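Local coordinates for Tol-Pal system protein TolB (Acinetobacter baumannii, PDB 7MX5) that probably acts as the periplasmic component of the Tol-Pal system, which is thought to support outer membrane integrity and its invagination during cell division, at residues 15-20 with 68-73; 58-63 with 90-95. All coordinates share one frame; numbering follows the deposited sequence.

Interaction 1: residues 15-20 with 68-73; sequences PKIAIV and IPYVVT
Ala18 and Val72 lie at the middle of a parallel beta pairing in the mixed sheet of the TolB amino-terminal domain, where strand 16-19 runs beside the start of strand 70-78. Direction and register establish the pairing: the two short strands point the same way within 25°, and Ile17, Ala18 and Ile19 stand opposite Tyr70, Val71 and Val72. Three hydrogen bonds form the ladder. Ala18 N donates to Tyr70 O (2.8 Å), Val72 N returns a bond to Ala18 O (2.7 Å), and Val20 N reaches Val72 O at 2.9 Å. Ala18 uses both its N-H and its C=O toward residues either side of Val71, and Val72 does the same toward residues either side of Ile19, the pattern of a parallel ladder.

From CB outward, Ile17 branches on the sheet face shared with Tyr70 and Val72. CG2, held anti to the backbone N (CG1 has chi1 -53°), leans across the pairing to Val72 CG2 at 3.7 Å and also borders Tyr70 CB. The other branch sends CG1 past Tyr70 CB at 4.2 Å; its CD1 continues beyond and makes no near approach to 68-73. Helix 110-126 covers this face, with Leu125 touching Ile17 and Tyr70 and Ile121 touching Val72, while Leu36 of helix 29-37 also packs on Ile17. On the reverse face the Ala18 methyl meets Ile68 CG2, and Trp63 of helix 60-65 lies against both residues.

Before the first bridge the regular bonding gives way to proline contacts. Tyr70 N lies 3.8 Å from Lys16 O, and Pro69 CD comes to 3.1 Å from the same oxygen. The Tyr70 ring, flanked on one face by Pro69 CB, receives Pro15 CB at its edge, 4.0 Å from CE2.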
loop_
_atom_site.group_PDB
_atom_site.type_symbol
_atom_site.label_atom_id
_atom_site.label_comp_id
_atom_site.label_asym_id
_atom_site.label_seq_id
_atom_site.Cartn_x
_atom_site.Cartn_y
_atom_site.Cartn_z
ATOM N N PRO A 15 2.323 -1.562 23.344
ATOM C CA PRO A 15 2.450 -2.837 24.060
ATOM C C PRO A 15 3.514 -3.715 23.420
ATOM O O PRO A 15 3.740 -3.676 22.209
ATOM C CB PRO A 15 1.058 -3.467 23.943
ATOM C CG PRO A 15 0.145 -2.384 23.513
ATOM C CD PRO A 15 0.946 -1.285 22.900
ATOM N N LYS A 16 4.180 -4.504 24.254
ATOM C CA LYS A 16 5.244 -5.390 23.809
ATOM C C LYS A 16 4.717 -6.809 23.651
ATOM O O LYS A 16 3.849 -7.257 24.403
ATOM C CB LYS A 16 6.417 -5.367 24.793
ATOM C CG LYS A 16 6.736 -3.980 25.332
ATOM C CD LYS A 16 7.800 -4.032 26.416
ATOM C CE LYS A 16 8.459 -2.674 26.613
ATOM N NZ LYS A 16 7.664 -1.568 26.008
ATOM N N ILE A 17 5.243 -7.513 22.654
ATOM C CA ILE A 17 4.826 -8.875 22.344
ATOM C C ILE A 17 6.060 -9.762 22.390
ATOM O O ILE A 17 6.921 -9.687 21.504
ATOM C CB ILE A 17 4.134 -8.972 20.978
ATOM C CG1 ILE A 17 2.992 -7.960 20.881
ATOM C CG2 ILE A 17 3.619 -10.383 20.743
ATOM C CD1 ILE A 17 2.444 -7.806 19.484
ATOM N N ALA A 18 6.150 -10.602 23.417
ATOM C CA ALA A 18 7.219 -11.587 23.490
ATOM C C ALA A 18 6.922 -12.727 22.526
ATOM O O ALA A 18 5.794 -13.225 22.466
ATOM C CB ALA A 18 7.366 -12.118 24.915
ATOM N N ILE A 19 7.931 -13.132 21.761
ATOM C CA ILE A 19 7.806 -14.239 20.824
ATOM C C ILE A 19 8.907 -15.242 21.147
ATOM O O ILE A 19 10.087 -14.988 20.878
ATOM C CB ILE A 19 7.871 -13.778 19.357
ATOM C CG1 ILE A 19 7.971 -14.976 18.412
ATOM C CG2 ILE A 19 9.004 -12.774 19.131
ATOM C CD1 ILE A 19 8.157 -14.581 16.967
ATOM N N VAL A 20 8.530 -16.361 21.749
ATOM C CA VAL A 20 9.516 -17.390 22.092
ATOM C C VAL A 20 9.999 -18.061 20.811
ATOM O O VAL A 20 9.168 -18.430 19.961
ATOM C CB VAL A 20 8.907 -18.413 23.052
ATOM C CG1 VAL A 20 9.864 -19.576 23.268
ATOM C CG2 VAL A 20 8.548 -17.754 24.375
ATOM N N ILE A 68 5.192 -7.824 30.438
ATOM C CA ILE A 68 4.897 -8.350 29.109
ATOM C C ILE A 68 3.425 -8.749 29.076
ATOM O O ILE A 68 3.013 -9.612 29.866
ATOM C CB ILE A 68 5.797 -9.544 28.762
ATOM C CG1 ILE A 68 7.260 -9.221 29.080
ATOM C CG2 ILE A 68 5.628 -9.929 27.299
ATOM C CD1 ILE A 68 7.920 -8.303 28.072
ATOM N N PRO A 69 2.610 -8.161 28.200
ATOM C CA PRO A 69 1.186 -8.515 28.164
ATOM C C PRO A 69 0.851 -9.629 27.182
ATOM O O PRO A 69 -0.154 -10.326 27.360
ATOM C CB PRO A 69 0.512 -7.199 27.759
ATOM C CG PRO A 69 1.567 -6.434 27.007
ATOM C CD PRO A 69 2.921 -7.004 27.345
ATOM N N TYR A 70 1.667 -9.813 26.145
ATOM C CA TYR A 70 1.363 -10.763 25.083
ATOM C C TYR A 70 2.580 -11.628 24.793
ATOM O O TYR A 70 3.696 -11.114 24.655
ATOM C CB TYR A 70 0.911 -10.035 23.812
ATOM C CG TYR A 70 -0.242 -9.084 24.044
ATOM C CD1 TYR A 70 -1.478 -9.554 24.470
ATOM C CD2 TYR A 70 -0.093 -7.719 23.846
ATOM C CE1 TYR A 70 -2.535 -8.691 24.688
ATOM C CE2 TYR A 70 -1.144 -6.846 24.062
ATOM C CZ TYR A 70 -2.362 -7.338 24.482
ATOM O OH TYR A 70 -3.412 -6.473 24.698
ATOM N N VAL A 71 2.360 -12.939 24.701
ATOM C CA VAL A 71 3.414 -13.909 24.429
ATOM C C VAL A 71 2.969 -14.801 23.279
ATOM O O VAL A 71 1.819 -15.255 23.242
ATOM C CB VAL A 71 3.748 -14.758 25.675
ATOM C CG1 VAL A 71 4.933 -15.673 25.396
ATOM C CG2 VAL A 71 4.025 -13.864 26.874
ATOM N N VAL A 72 3.881 -15.055 22.343
ATOM C CA VAL A 72 3.613 -15.877 21.169
ATOM C C VAL A 72 4.515 -17.103 21.222
ATOM O O VAL A 72 5.729 -16.977 21.423
ATOM C CB VAL A 72 3.837 -15.094 19.862
ATOM C CG1 VAL A 72 3.649 -16.002 18.656
ATOM C CG2 VAL A 72 2.898 -13.903 19.790
ATOM N N THR A 73 3.924 -18.280 21.042
ATOM C CA THR A 73 4.656 -19.536 21.011
ATOM C C THR A 73 4.359 -20.265 19.708
ATOM O O THR A 73 3.371 -19.982 19.027
ATOM C CB THR A 73 4.291 -20.424 22.207
ATOM O OG1 THR A 73 2.874 -20.385 22.417
ATOM C CG2 THR A 73 4.993 -19.931 23.462
#

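Interaction 2: residues 58-63 with 90-95; sequences IQASDW and YDVQKQ
Ile58 opens the contact by laying its CG2 methyl squarely over the Tyr90 ring: the methyl carbon stands 3.6 Å from the ring centroid and 10° off the normal, which meets the geometry of a CH-pi contact. Its CG1 branch extends anti to the backbone N (chi1 -177°), which carries CD1 along the same ring toward CD2, 3.7 Å away, and both ends of the side chain therefore rest on the aromatic group. Two residues on, the Ala60 methyl comes to the edge of that ring, near its plane. The same methyl touches Val92 CG1 (3.9 Å) and meets the aliphatic CG of Gln95 (3.8 Å), whose chain, extended beyond CG, comes back toward it. Trp63 closes the series with its CB against Val92 CG2 at 3.7 Å, while its indole turns away to Val71 and to Leu49 and Pro50.

Tyr97 adds an edge-to-face ring to Tyr90. At the end of strand 83-91, Asp91 OD1 accepts from Lys94 N at 2.8 Å with an N-H...O angle of 168°. That bond defines an Asx motif in the turn between antiparallel strands 83-91 and 96-105, the turn that carries Val92 and Gln95 to Ala60.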
loop_
_atom_site.group_PDB
_atom_site.type_symbol
_atom_site.label_atom_id
_atom_site.label_comp_id
_atom_site.label_asym_id
_atom_site.label_seq_id
_atom_site.Cartn_x
_atom_site.Cartn_y
_atom_site.Cartn_z
ATOM N N ILE A 58 2.346 -22.288 29.405
ATOM C CA ILE A 58 2.737 -20.922 29.734
ATOM C C ILE A 58 2.143 -20.566 31.088
ATOM O O ILE A 58 0.991 -20.896 31.386
ATOM C CB ILE A 58 2.301 -19.922 28.637
ATOM C CG1 ILE A 58 2.788 -18.511 28.974
ATOM C CG2 ILE A 58 0.791 -19.951 28.434
ATOM C CD1 ILE A 58 2.690 -17.539 27.822
ATOM N N GLN A 59 2.947 -19.907 31.919
ATOM C CA GLN A 59 2.516 -19.423 33.225
ATOM C C GLN A 59 2.649 -17.907 33.232
ATOM O O GLN A 59 3.734 -17.374 32.977
ATOM C CB GLN A 59 3.341 -20.057 34.348
ATOM C CG GLN A 59 3.177 -21.568 34.448
ATOM C CD GLN A 59 2.504 -22.001 35.736
ATOM O OE1 GLN A 59 2.041 -21.170 36.518
ATOM N NE2 GLN A 59 2.441 -23.310 35.960
ATOM N N ALA A 60 1.545 -17.218 33.523
ATOM C CA ALA A 60 1.468 -15.773 33.344
ATOM C C ALA A 60 2.101 -14.979 34.479
ATOM O O ALA A 60 2.230 -13.757 34.352
ATOM C CB ALA A 60 0.008 -15.346 33.180
ATOM N N SER A 61 2.496 -15.629 35.577
ATOM C CA SER A 61 3.060 -14.889 36.702
ATOM C C SER A 61 4.385 -14.232 36.341
ATOM O O SER A 61 4.686 -13.138 36.833
ATOM C CB SER A 61 3.242 -15.815 37.904
ATOM O OG SER A 61 4.278 -16.753 37.674
ATOM N N ASP A 62 5.182 -14.871 35.486
ATOM C CA ASP A 62 6.504 -14.361 35.146
ATOM C C ASP A 62 6.477 -13.355 34.006
ATOM O O ASP A 62 7.356 -12.488 33.937
ATOM C CB ASP A 62 7.434 -15.522 34.784
ATOM C CG ASP A 62 7.290 -16.696 35.731
ATOM O OD1 ASP A 62 7.205 -16.465 36.955
ATOM O OD2 ASP A 62 7.256 -17.848 35.251
ATOM N N TRP A 63 5.497 -13.450 33.106
ATOM C CA TRP A 63 5.402 -12.479 32.024
ATOM C C TRP A 63 4.831 -11.152 32.498
ATOM O O TRP A 63 5.199 -10.100 31.964
ATOM C CB TRP A 63 4.565 -13.045 30.879
ATOM C CG TRP A 63 5.154 -14.287 30.306
ATOM C CD1 TRP A 63 4.754 -15.569 30.539
ATOM C CD2 TRP A 63 6.277 -14.369 29.421
ATOM N NE1 TRP A 63 5.549 -16.446 29.842
ATOM C CE2 TRP A 63 6.491 -15.734 29.147
ATOM C CE3 TRP A 63 7.114 -13.421 28.826
ATOM C CZ2 TRP A 63 7.511 -16.174 28.307
ATOM C CZ3 TRP A 63 8.125 -13.860 27.991
ATOM C CH2 TRP A 63 8.315 -15.225 27.739
ATOM N N TYR A 90 -1.014 -15.632 23.442
ATOM C CA TYR A 90 -1.478 -15.722 24.820
ATOM C C TYR A 90 -1.646 -14.327 25.407
ATOM O O TYR A 90 -0.691 -13.544 25.443
ATOM C CB TYR A 90 -0.508 -16.541 25.670
ATOM C CG TYR A 90 -1.066 -16.926 27.020
ATOM C CD1 TYR A 90 -1.963 -17.978 27.146
ATOM C CD2 TYR A 90 -0.702 -16.235 28.168
ATOM C CE1 TYR A 90 -2.480 -18.334 28.376
ATOM C CE2 TYR A 90 -1.212 -16.584 29.404
ATOM C CZ TYR A 90 -2.100 -17.633 29.502
ATOM O OH TYR A 90 -2.614 -17.987 30.729
ATOM N N ASP A 91 -2.859 -14.027 25.869
ATOM C CA ASP A 91 -3.120 -12.820 26.642
ATOM C C ASP A 91 -2.761 -13.093 28.098
ATOM O O ASP A 91 -3.345 -13.981 28.729
ATOM C CB ASP A 91 -4.585 -12.409 26.502
ATOM C CG ASP A 91 -4.876 -11.036 27.091
ATOM O OD1 ASP A 91 -4.530 -10.790 28.266
ATOM O OD2 ASP A 91 -5.462 -10.199 26.373
ATOM N N VAL A 92 -1.803 -12.335 28.632
ATOM C CA VAL A 92 -1.296 -12.621 29.970
ATOM C C VAL A 92 -2.248 -12.101 31.041
ATOM O O VAL A 92 -2.530 -12.798 32.023
ATOM C CB VAL A 92 0.121 -12.040 30.131
ATOM C CG1 VAL A 92 0.429 -11.759 31.596
ATOM C CG2 VAL A 92 1.149 -12.990 29.538
ATOM N N GLN A 93 -2.757 -10.878 30.876
ATOM C CA GLN A 93 -3.659 -10.311 31.874
ATOM C C GLN A 93 -4.945 -11.124 31.974
ATOM O O GLN A 93 -5.383 -11.484 33.073
ATOM C CB GLN A 93 -3.966 -8.852 31.538
ATOM C CG GLN A 93 -2.738 -7.956 31.499
ATOM C CD GLN A 93 -2.172 -7.680 32.879
ATOM O OE1 GLN A 93 -2.869 -7.811 33.886
ATOM N NE2 GLN A 93 -0.901 -7.302 32.932
ATOM N N LYS A 94 -5.560 -11.427 30.833
ATOM C CA LYS A 94 -6.759 -12.255 30.813
ATOM C C LYS A 94 -6.461 -13.730 31.040
ATOM O O LYS A 94 -7.393 -14.496 31.310
ATOM C CB LYS A 94 -7.498 -12.072 29.486
ATOM C CG LYS A 94 -7.758 -10.618 29.124
ATOM C CD LYS A 94 -8.944 -10.479 28.185
ATOM C CE LYS A 94 -9.464 -9.050 28.158
ATOM N NZ LYS A 94 -10.500 -8.852 27.105
ATOM N N GLN A 95 -5.194 -14.139 30.940
ATOM C CA GLN A 95 -4.772 -15.522 31.172
ATOM C C GLN A 95 -5.524 -16.490 30.260
ATOM O O GLN A 95 -6.060 -17.510 30.700
ATOM C CB GLN A 95 -4.936 -15.908 32.644
ATOM C CG GLN A 95 -3.770 -15.486 33.525
ATOM C CD GLN A 95 -3.723 -16.244 34.838
ATOM O OE1 GLN A 95 -2.922 -17.163 35.009
ATOM N NE2 GLN A 95 -4.583 -15.859 35.774
#

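Interactions 1 and 2 lie about 9 Å apart between centres, within the amino-terminal domain, and their segments alternate along the chain: 15-20, 58-63, 68-73, 90-95. Strand 70-78 is the shared element. It pairs in parallel with 16-19 in interaction 1 and antiparallel with 83-91, the strand of interaction 2, and Val71 O to Tyr90 N (2.9 Å) is a probable bond between them. Helix 60-65 precedes strand 70-78 by a short connection, with a probable bond from Ile68 N to Trp63 O. The Trp63 indole bridges the two contacts. Together they join strands 16-19, 70-78 and 83-91 with helix 60-65, whose Trp63 packs on the face bearing Ala18 and Val71.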